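Side-chain contacts in leucine aminopeptidase (Legionella pneumophila, PDB 5GNE), which probably removes amino acids one at a time from the N termini of peptides, as a zinc-dependent metalloexopeptidase of the M28 family: residues Ala24-Ile27 and Phe33-Ile36; Tyr247-Phe252 and Glu324-Thr329; Arg300-Pro305 and Phe361-Leu366. All blocks are in the same frame, centred on the assembly; numbering follows the deposited sequence.

Interaction 1: residues Ala24-Ile27 and Phe33-Ile36; sequences ARLI and FSFI
Ile27 and Phe35 meet both through their backbones and through their side chains. The polar part is one backbone hydrogen bond, from Ile27 N to Phe35 O, 2.8 Å long with an N-H...O angle of 150°. Beside it, Ile36 CA approaches Arg25 O at 3.3 Å, a CA-H...O contact that accompanies the antiparallel, non-hydrogen-bonded pairing of Leu26 with Ile36. These strands, 25-29 and 33-38, form a beta hairpin, and the first of them is the outermost on its side of a four-stranded antiparallel sheet near the N terminus; strand 8-13 runs along the other side of 33-38.

The aromatic part is a CH-pi contact. Ile27 CD1 sits over one face of the Phe35 ring, 4.0 Å from its centroid and displaced toward the rim, while Ile27 CG2 touches CD2 of the same ring at 3.7 Å. Phe35 has CG anti to its own N (chi1 177°), which swings the ring back toward Ile27; Ser75 of helix 75-81 touches both side chains.

Purely aliphatic contacts lie on the face carrying Leu26 and Ile36, whose side chains cross at about a right angle. Leu26 CD1 lies 3.8 Å from Ile36 CG2 and also rests on CB of Ser34, whose hydroxyl is hydrogen-bonded to Asn14 and Gln29. The other branch of Ile36 ends at CD1, 3.8 Å from Ala24 CB.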
loop_
_atom_site.group_PDB
_atom_site.type_symbol
_atom_site.label_atom_id
_atom_site.label_comp_id
_atom_site.label_asym_id
_atom_site.label_seq_id
_atom_site.Cartn_x
_atom_site.Cartn_y
_atom_site.Cartn_z
ATOM N N ALA A 24 -3.855 -16.613 23.333
ATOM C CA ALA A 24 -3.037 -17.078 22.220
ATOM C C ALA A 24 -2.300 -18.353 22.559
ATOM O O ALA A 24 -2.091 -18.674 23.721
ATOM C CB ALA A 24 -2.043 -16.003 21.805
ATOM N N ARG A 25 -1.915 -19.067 21.511
ATOM C CA ARG A 25 -1.014 -20.199 21.572
ATOM C C ARG A 25 0.321 -19.773 20.988
ATOM O O ARG A 25 0.384 -19.314 19.843
ATOM C CB ARG A 25 -1.582 -21.378 20.790
ATOM C CG ARG A 25 -0.733 -22.623 20.829
ATOM C CD ARG A 25 -1.373 -23.716 19.990
ATOM N NE ARG A 25 -2.698 -24.094 20.486
ATOM C CZ ARG A 25 -2.922 -24.971 21.463
ATOM N NH1 ARG A 25 -1.908 -25.575 22.072
ATOM N NH2 ARG A 25 -4.168 -25.246 21.835
ATOM N N LEU A 26 1.383 -19.908 21.768
ATOM C CA LEU A 26 2.696 -19.533 21.294
ATOM C C LEU A 26 3.335 -20.611 20.443
ATOM O O LEU A 26 3.631 -21.693 20.946
ATOM C CB LEU A 26 3.590 -19.216 22.485
ATOM C CG LEU A 26 4.963 -18.680 22.107
ATOM C CD1 LEU A 26 4.800 -17.349 21.370
ATOM C CD2 LEU A 26 5.770 -18.508 23.365
ATOM N N ILE A 27 3.612 -20.323 19.178
ATOM C CA ILE A 27 4.229 -21.339 18.333
ATOM C C ILE A 27 5.762 -21.241 18.347
ATOM O O ILE A 27 6.444 -22.223 18.536
ATOM C CB ILE A 27 3.735 -21.235 16.872
ATOM C CG1 ILE A 27 2.226 -21.446 16.787
ATOM C CG2 ILE A 27 4.467 -22.244 15.994
ATOM C CD1 ILE A 27 1.596 -20.885 15.491
ATOM N N PHE A 33 10.049 -10.898 18.854
ATOM C CA PHE A 33 8.757 -11.207 18.240
ATOM C C PHE A 33 8.251 -12.593 18.610
ATOM O O PHE A 33 9.043 -13.485 19.006
ATOM C CB PHE A 33 8.828 -11.070 16.708
ATOM C CG PHE A 33 9.137 -9.666 16.240
ATOM C CD1 PHE A 33 8.127 -8.746 16.043
ATOM C CD2 PHE A 33 10.446 -9.261 16.037
ATOM C CE1 PHE A 33 8.412 -7.445 15.629
ATOM C CE2 PHE A 33 10.747 -7.964 15.629
ATOM C CZ PHE A 33 9.726 -7.053 15.424
ATOM N N SER A 34 6.930 -12.743 18.500
ATOM C CA SER A 34 6.238 -14.011 18.707
ATOM C C SER A 34 5.391 -14.426 17.509
ATOM O O SER A 34 4.718 -13.592 16.894
ATOM C CB SER A 34 5.346 -13.927 19.946
ATOM O OG SER A 34 6.146 -13.630 21.090
ATOM N N PHE A 35 5.434 -15.715 17.190
ATOM C CA PHE A 35 4.604 -16.303 16.154
ATOM C C PHE A 35 3.495 -17.067 16.850
ATOM O O PHE A 35 3.764 -18.023 17.582
ATOM C CB PHE A 35 5.430 -17.221 15.243
ATOM C CG PHE A 35 4.621 -17.937 14.186
ATOM C CD1 PHE A 35 3.616 -17.278 13.498
ATOM C CD2 PHE A 35 4.907 -19.257 13.846
ATOM C CE1 PHE A 35 2.889 -17.921 12.506
ATOM C CE2 PHE A 35 4.165 -19.934 12.854
ATOM C CZ PHE A 35 3.163 -19.269 12.184
ATOM N N ILE A 36 2.254 -16.626 16.688
ATOM C CA ILE A 36 1.175 -17.168 17.503
ATOM C C ILE A 36 -0.060 -17.576 16.725
ATOM O O ILE A 36 -0.290 -17.162 15.591
ATOM C CB ILE A 36 0.718 -16.165 18.587
ATOM C CG1 ILE A 36 0.170 -14.892 17.947
ATOM C CG2 ILE A 36 1.857 -15.834 19.543
ATOM C CD1 ILE A 36 -0.494 -13.912 18.975
#

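Interaction 2: residues Tyr247-Phe252 and Glu324-Thr329; sequences YVVQDF and EGFKTT
Gln250 and Glu324 are joined by a side-chain hydrogen bond, Gln250 NE2 to Glu324 OE2, at 2.6 Å. The bond is bent, with an N-H...O angle of 132°. The oxygen lies almost in the amide plane of Gln250, whereas the nitrogen comes in from above the carboxylate plane; the two flat groups are turned 47° against each other. Next to this polar pair, Val249 CG1 is the methyl that meets the second segment. It touches the aliphatic part of Glu324 at CG, 3.6 Å away, and CE2 of the Phe326 ring at 3.8 Å. One methyl thus bridges the stem of the acid and the aromatic ring.

Torsions bring the polar ends together. Gln250 leaves the helix with its CB directed away from Glu324, but its chain bends at chi2 (-60°) and carries the amide back; Glu324 folds at its own chi2 as well, and the two side chains cross at about a right angle.

Further out, Trp321 packs against Val249 and meets the rings of both Phe326 and Phe252 edge-to-face, while Val259 of strand 259-264 touches both phenylalanines. Gly325, at positive phi, is the C-prime residue of a Schellman motif that ends helix 318-323, with Phe326 N bonded to Trp321 O and Gly325 N to Thr322 O. The capped turn leads into strand 328-332 of the mixed sheet, and helix 243-254 packs against the residues just before that strand and, through Phe252, on strand 259-264: an alpha/beta arrangement characteristic of the zinc-dependent M28 peptidase fold.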
loop_
_atom_site.group_PDB
_atom_site.type_symbol
_atom_site.label_atom_id
_atom_site.label_comp_id
_atom_site.label_asym_id
_atom_site.label_seq_id
_atom_site.Cartn_x
_atom_site.Cartn_y
_atom_site.Cartn_z
ATOM N N TYR A 247 -1.423 -11.898 -0.032
ATOM C CA TYR A 247 -1.916 -12.683 -1.158
ATOM C C TYR A 247 -1.477 -12.139 -2.509
ATOM O O TYR A 247 -1.086 -12.913 -3.376
ATOM C CB TYR A 247 -3.436 -12.789 -1.086
ATOM C CG TYR A 247 -3.850 -13.724 0.017
ATOM C CD1 TYR A 247 -3.422 -15.055 0.003
ATOM C CD2 TYR A 247 -4.649 -13.300 1.067
ATOM C CE1 TYR A 247 -3.791 -15.935 1.001
ATOM C CE2 TYR A 247 -5.021 -14.175 2.067
ATOM C CZ TYR A 247 -4.587 -15.493 2.026
ATOM O OH TYR A 247 -4.949 -16.373 3.011
ATOM N N VAL A 248 -1.528 -10.819 -2.687
ATOM C CA VAL A 248 -1.105 -10.247 -3.960
ATOM C C VAL A 248 0.377 -10.563 -4.266
ATOM O O VAL A 248 0.723 -10.910 -5.404
ATOM C CB VAL A 248 -1.349 -8.734 -4.014
ATOM C CG1 VAL A 248 -0.744 -8.152 -5.272
ATOM C CG2 VAL A 248 -2.840 -8.445 -3.977
ATOM N N VAL A 249 1.256 -10.406 -3.285
ATOM C CA VAL A 249 2.668 -10.678 -3.522
ATOM C C VAL A 249 2.890 -12.157 -3.857
ATOM O O VAL A 249 3.648 -12.506 -4.782
ATOM C CB VAL A 249 3.541 -10.278 -2.314
ATOM C CG1 VAL A 249 4.967 -10.636 -2.596
ATOM C CG2 VAL A 249 3.438 -8.773 -2.104
ATOM N N GLN A 250 2.195 -13.021 -3.133
ATOM C CA GLN A 250 2.221 -14.442 -3.430
ATOM C C GLN A 250 1.722 -14.697 -4.868
ATOM O O GLN A 250 2.292 -15.532 -5.583
ATOM C CB GLN A 250 1.391 -15.219 -2.399
ATOM C CG GLN A 250 1.989 -15.143 -0.996
ATOM C CD GLN A 250 3.412 -15.704 -0.917
ATOM O OE1 GLN A 250 3.663 -16.852 -1.300
ATOM N NE2 GLN A 250 4.346 -14.897 -0.413
ATOM N N ASP A 251 0.686 -13.979 -5.291
ATOM C CA ASP A 251 0.169 -14.150 -6.651
ATOM C C ASP A 251 1.203 -13.729 -7.706
ATOM O O ASP A 251 1.374 -14.415 -8.724
ATOM C CB ASP A 251 -1.124 -13.358 -6.832
ATOM C CG ASP A 251 -1.808 -13.647 -8.157
ATOM O OD1 ASP A 251 -2.433 -14.726 -8.255
ATOM O OD2 ASP A 251 -1.766 -12.798 -9.081
ATOM N N PHE A 252 1.943 -12.654 -7.434
ATOM C CA PHE A 252 3.031 -12.242 -8.317
ATOM C C PHE A 252 4.158 -13.297 -8.341
ATOM O O PHE A 252 4.822 -13.512 -9.358
ATOM C CB PHE A 252 3.619 -10.908 -7.850
ATOM C CG PHE A 252 2.951 -9.701 -8.454
ATOM C CD1 PHE A 252 1.668 -9.340 -8.065
ATOM C CD2 PHE A 252 3.600 -8.937 -9.417
ATOM C CE1 PHE A 252 1.046 -8.229 -8.623
ATOM C CE2 PHE A 252 2.975 -7.829 -9.985
ATOM C CZ PHE A 252 1.693 -7.477 -9.584
ATOM N N GLU A 324 9.660 -10.426 0.474
ATOM C CA GLU A 324 9.815 -11.413 -0.590
ATOM C C GLU A 324 10.878 -11.020 -1.594
ATOM O O GLU A 324 10.904 -11.537 -2.717
ATOM C CB GLU A 324 8.483 -11.636 -1.320
ATOM C CG GLU A 324 7.423 -12.294 -0.470
ATOM C CD GLU A 324 7.698 -13.777 -0.182
ATOM O OE1 GLU A 324 8.797 -14.278 -0.489
ATOM O OE2 GLU A 324 6.789 -14.455 0.340
ATOM N N GLY A 325 11.763 -10.114 -1.187
ATOM C CA GLY A 325 12.889 -9.717 -2.018
ATOM C C GLY A 325 12.614 -8.659 -3.072
ATOM O O GLY A 325 13.447 -8.427 -3.931
ATOM N N PHE A 326 11.460 -8.005 -3.025
ATOM C CA PHE A 326 11.201 -6.935 -3.976
ATOM C C PHE A 326 11.611 -5.573 -3.466
ATOM O O PHE A 326 11.511 -5.310 -2.276
ATOM C CB PHE A 326 9.737 -6.898 -4.343
ATOM C CG PHE A 326 9.243 -8.160 -4.978
ATOM C CD1 PHE A 326 9.396 -8.374 -6.326
ATOM C CD2 PHE A 326 8.579 -9.098 -4.230
ATOM C CE1 PHE A 326 8.899 -9.508 -6.913
ATOM C CE2 PHE A 326 8.076 -10.240 -4.810
ATOM C CZ PHE A 326 8.243 -10.450 -6.161
ATOM N N LYS A 327 12.092 -4.718 -4.367
ATOM C CA LYS A 327 12.505 -3.358 -4.012
ATOM C C LYS A 327 11.322 -2.422 -3.862
ATOM O O LYS A 327 10.431 -2.359 -4.688
ATOM C CB LYS A 327 13.486 -2.810 -5.035
ATOM C CG LYS A 327 14.838 -3.522 -4.986
ATOM C CD LYS A 327 15.754 -3.024 -6.082
ATOM C CE LYS A 327 17.137 -3.607 -5.977
ATOM N NZ LYS A 327 18.059 -2.829 -6.839
ATOM N N THR A 328 11.373 -1.631 -2.818
ATOM C CA THR A 328 10.222 -0.957 -2.287
ATOM C C THR A 328 10.539 0.470 -1.900
ATOM O O THR A 328 11.595 0.743 -1.365
ATOM C CB THR A 328 9.723 -1.772 -1.081
ATOM O OG1 THR A 328 8.696 -2.681 -1.510
ATOM C CG2 THR A 328 9.214 -0.927 0.019
ATOM N N THR A 329 9.632 1.390 -2.199
ATOM C CA THR A 329 9.732 2.747 -1.664
ATOM C C THR A 329 8.362 3.234 -1.178
ATOM O O THR A 329 7.326 2.850 -1.729
ATOM C CB THR A 329 10.299 3.729 -2.706
ATOM O OG1 THR A 329 10.429 5.021 -2.104
ATOM C CG2 THR A 329 9.377 3.862 -3.897
#

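Interaction 3: residues Arg300-Pro305 and Phe361-Leu366; sequences RYVKTP and FTKLGL
Two helices of the M28 peptidase fold meet where helix 288-302 ends against the flank of helix 355-373. Val302, the last residue of the first helix, makes the contact, and its CG2 is the branch that does the touching. This methyl lies against the backbone of the second helix, 3.7 Å from Leu364 N and 3.8 Å from Leu364 CA. It also approaches Lys363 CB at 4.0 Å and Leu364 CB at 4.1 Å, so it rests where the side chains of two successive residues spring from the helix. With Val302 CG1 anti to the backbone N (chi1 -168°), CG2 falls beside that N and is the methyl presented to Leu364.

The contact is one of van der Waals packing and small, burying 135 Å² over both sides. The CA atoms of Val302 and Lys363 are 6.2 Å apart, so the two backbones come close here. Lys363 meets Val302 chiefly through CB; beyond CG its chain is extended. Leu364 likewise contributes its backbone and CB, while the helix around it keeps its regular pattern, with Gly365 N bonded to Phe361 O at 2.9 Å.

Immediately after Val302 the chain turns, Lys303 taking a positive phi of 47°, and continues through Thr304 and Pro305 into strand 306-309, an outermost strand of the mixed sheet. Asn360 extends the contact on the side of helix 355-373, touching Val302 and Thr304. Phe106 of helix 99-106 packs against both Tyr301 and Lys363, and Tyr301 OH is hydrogen-bonded to Glu371 farther along helix 355-373, whose Thr362 and Leu366 pack onto helix 202-221.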
loop_
_atom_site.group_PDB
_atom_site.type_symbol
_atom_site.label_atom_id
_atom_site.label_comp_id
_atom_site.label_asym_id
_atom_site.label_seq_id
_atom_site.Cartn_x
_atom_site.Cartn_y
_atom_site.Cartn_z
ATOM N N ARG A 300 14.109 17.190 -7.765
ATOM C CA ARG A 300 14.244 17.608 -9.154
ATOM C C ARG A 300 12.918 17.987 -9.810
ATOM O O ARG A 300 12.866 18.941 -10.576
ATOM C CB ARG A 300 14.915 16.512 -9.974
ATOM C CG ARG A 300 14.991 16.841 -11.438
ATOM C CD ARG A 300 16.299 16.392 -12.031
ATOM N NE ARG A 300 16.518 17.031 -13.320
ATOM C CZ ARG A 300 17.590 16.829 -14.072
ATOM N NH1 ARG A 300 18.536 15.993 -13.656
ATOM N NH2 ARG A 300 17.712 17.457 -15.238
ATOM N N TYR A 301 11.847 17.252 -9.529
ATOM C CA TYR A 301 10.598 17.468 -10.268
ATOM C C TYR A 301 9.455 18.043 -9.440
ATOM O O TYR A 301 8.808 19.000 -9.864
ATOM C CB TYR A 301 10.118 16.165 -10.918
ATOM C CG TYR A 301 11.001 15.654 -12.034
ATOM C CD1 TYR A 301 11.321 16.473 -13.110
ATOM C CD2 TYR A 301 11.463 14.339 -12.046
ATOM C CE1 TYR A 301 12.111 16.012 -14.149
ATOM C CE2 TYR A 301 12.251 13.873 -13.087
ATOM C CZ TYR A 301 12.564 14.718 -14.138
ATOM O OH TYR A 301 13.340 14.283 -15.186
ATOM N N VAL A 302 9.213 17.481 -8.258
ATOM C CA VAL A 302 8.090 17.931 -7.450
ATOM C C VAL A 302 8.480 19.229 -6.744
ATOM O O VAL A 302 7.615 19.981 -6.280
ATOM C CB VAL A 302 7.637 16.863 -6.447
ATOM C CG1 VAL A 302 6.297 17.244 -5.830
ATOM C CG2 VAL A 302 7.476 15.533 -7.150
ATOM N N LYS A 303 9.787 19.482 -6.691
ATOM C CA LYS A 303 10.382 20.638 -6.006
ATOM C C LYS A 303 9.790 20.793 -4.610
ATOM O O LYS A 303 9.230 21.823 -4.251
ATOM C CB LYS A 303 10.157 21.894 -6.851
ATOM C CG LYS A 303 10.718 21.744 -8.285
ATOM C CD LYS A 303 12.103 22.350 -8.486
ATOM C CE LYS A 303 12.351 22.713 -9.956
ATOM N NZ LYS A 303 13.804 22.755 -10.325
ATOM N N THR A 304 9.937 19.736 -3.825
ATOM C CA THR A 304 9.429 19.671 -2.463
ATOM C C THR A 304 10.564 19.389 -1.481
ATOM O O THR A 304 11.557 18.764 -1.850
ATOM C CB THR A 304 8.315 18.564 -2.388
ATOM O OG1 THR A 304 7.024 19.149 -2.606
ATOM C CG2 THR A 304 8.298 17.841 -1.086
ATOM N N PRO A 305 10.473 19.923 -0.253
ATOM C CA PRO A 305 11.469 19.505 0.743
ATOM C C PRO A 305 11.326 18.014 1.017
ATOM O O PRO A 305 10.203 17.506 1.107
ATOM C CB PRO A 305 11.125 20.327 1.989
ATOM C CG PRO A 305 10.201 21.365 1.539
ATOM C CD PRO A 305 9.518 20.900 0.294
ATOM N N PHE A 361 1.939 14.134 -4.490
ATOM C CA PHE A 361 2.130 12.675 -4.567
ATOM C C PHE A 361 1.823 12.128 -5.964
ATOM O O PHE A 361 2.520 11.236 -6.453
ATOM C CB PHE A 361 1.262 11.948 -3.546
ATOM C CG PHE A 361 1.808 11.976 -2.151
ATOM C CD1 PHE A 361 1.464 12.999 -1.281
ATOM C CD2 PHE A 361 2.676 10.991 -1.713
ATOM C CE1 PHE A 361 1.973 13.048 0.017
ATOM C CE2 PHE A 361 3.181 11.024 -0.411
ATOM C CZ PHE A 361 2.828 12.056 0.454
ATOM N N THR A 362 0.814 12.683 -6.631
ATOM C CA THR A 362 0.586 12.306 -8.028
ATOM C C THR A 362 1.760 12.673 -8.921
ATOM O O THR A 362 2.192 11.860 -9.742
ATOM C CB THR A 362 -0.704 12.955 -8.594
ATOM O OG1 THR A 362 -1.770 12.683 -7.689
ATOM C CG2 THR A 362 -1.068 12.373 -9.935
ATOM N N LYS A 363 2.310 13.873 -8.727
ATOM C CA LYS A 363 3.512 14.255 -9.462
ATOM C C LYS A 363 4.622 13.246 -9.215
ATOM O O LYS A 363 5.210 12.712 -10.171
ATOM C CB LYS A 363 3.974 15.653 -9.079
ATOM C CG LYS A 363 3.114 16.757 -9.662
ATOM C CD LYS A 363 3.559 18.153 -9.235
ATOM C CE LYS A 363 2.774 19.201 -10.026
ATOM N NZ LYS A 363 2.888 20.562 -9.496
ATOM N N LEU A 364 4.885 12.965 -7.940
ATOM C CA LEU A 364 5.940 12.034 -7.587
ATOM C C LEU A 364 5.760 10.693 -8.258
ATOM O O LEU A 364 6.660 10.212 -8.915
ATOM C CB LEU A 364 5.999 11.844 -6.077
ATOM C CG LEU A 364 7.032 10.800 -5.649
ATOM C CD1 LEU A 364 8.419 11.193 -6.104
ATOM C CD2 LEU A 364 6.987 10.637 -4.133
ATOM N N GLY A 365 4.568 10.121 -8.125
ATOM C CA GLY A 365 4.204 8.892 -8.804
ATOM C C GLY A 365 4.464 8.884 -10.301
ATOM O O GLY A 365 4.988 7.900 -10.855
ATOM N N LEU A 366 4.110 9.974 -10.971
ATOM C CA LEU A 366 4.262 10.026 -12.425
ATOM C C LEU A 366 5.729 10.149 -12.842
ATOM O O LEU A 366 6.145 9.522 -13.806
ATOM C CB LEU A 366 3.427 11.165 -12.993
ATOM C CG LEU A 366 1.918 10.867 -12.997
ATOM C CD1 LEU A 366 1.049 12.074 -13.358
ATOM C CD2 LEU A 366 1.606 9.728 -13.929
#

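Overall arrangement
From the N terminus, interaction 1 comes first and closes a short hairpin in the antiparallel sheet, with five residues between its segments, complete before either of the others opens. Interaction 2 closes a loop of 71 residues, from helix 243-254 to the turn before strand 328-332. Interaction 3 opens within that loop, at the end of helix 288-302, and closes beyond it on helix 355-373, so the two cross. Both tie parts of the M28 peptidase region together, with centres about 24 Å apart. Interactions 1 and 3 lie on opposite sides of the chain's centre, about 42 Å apart between centres, and none of the three touches another.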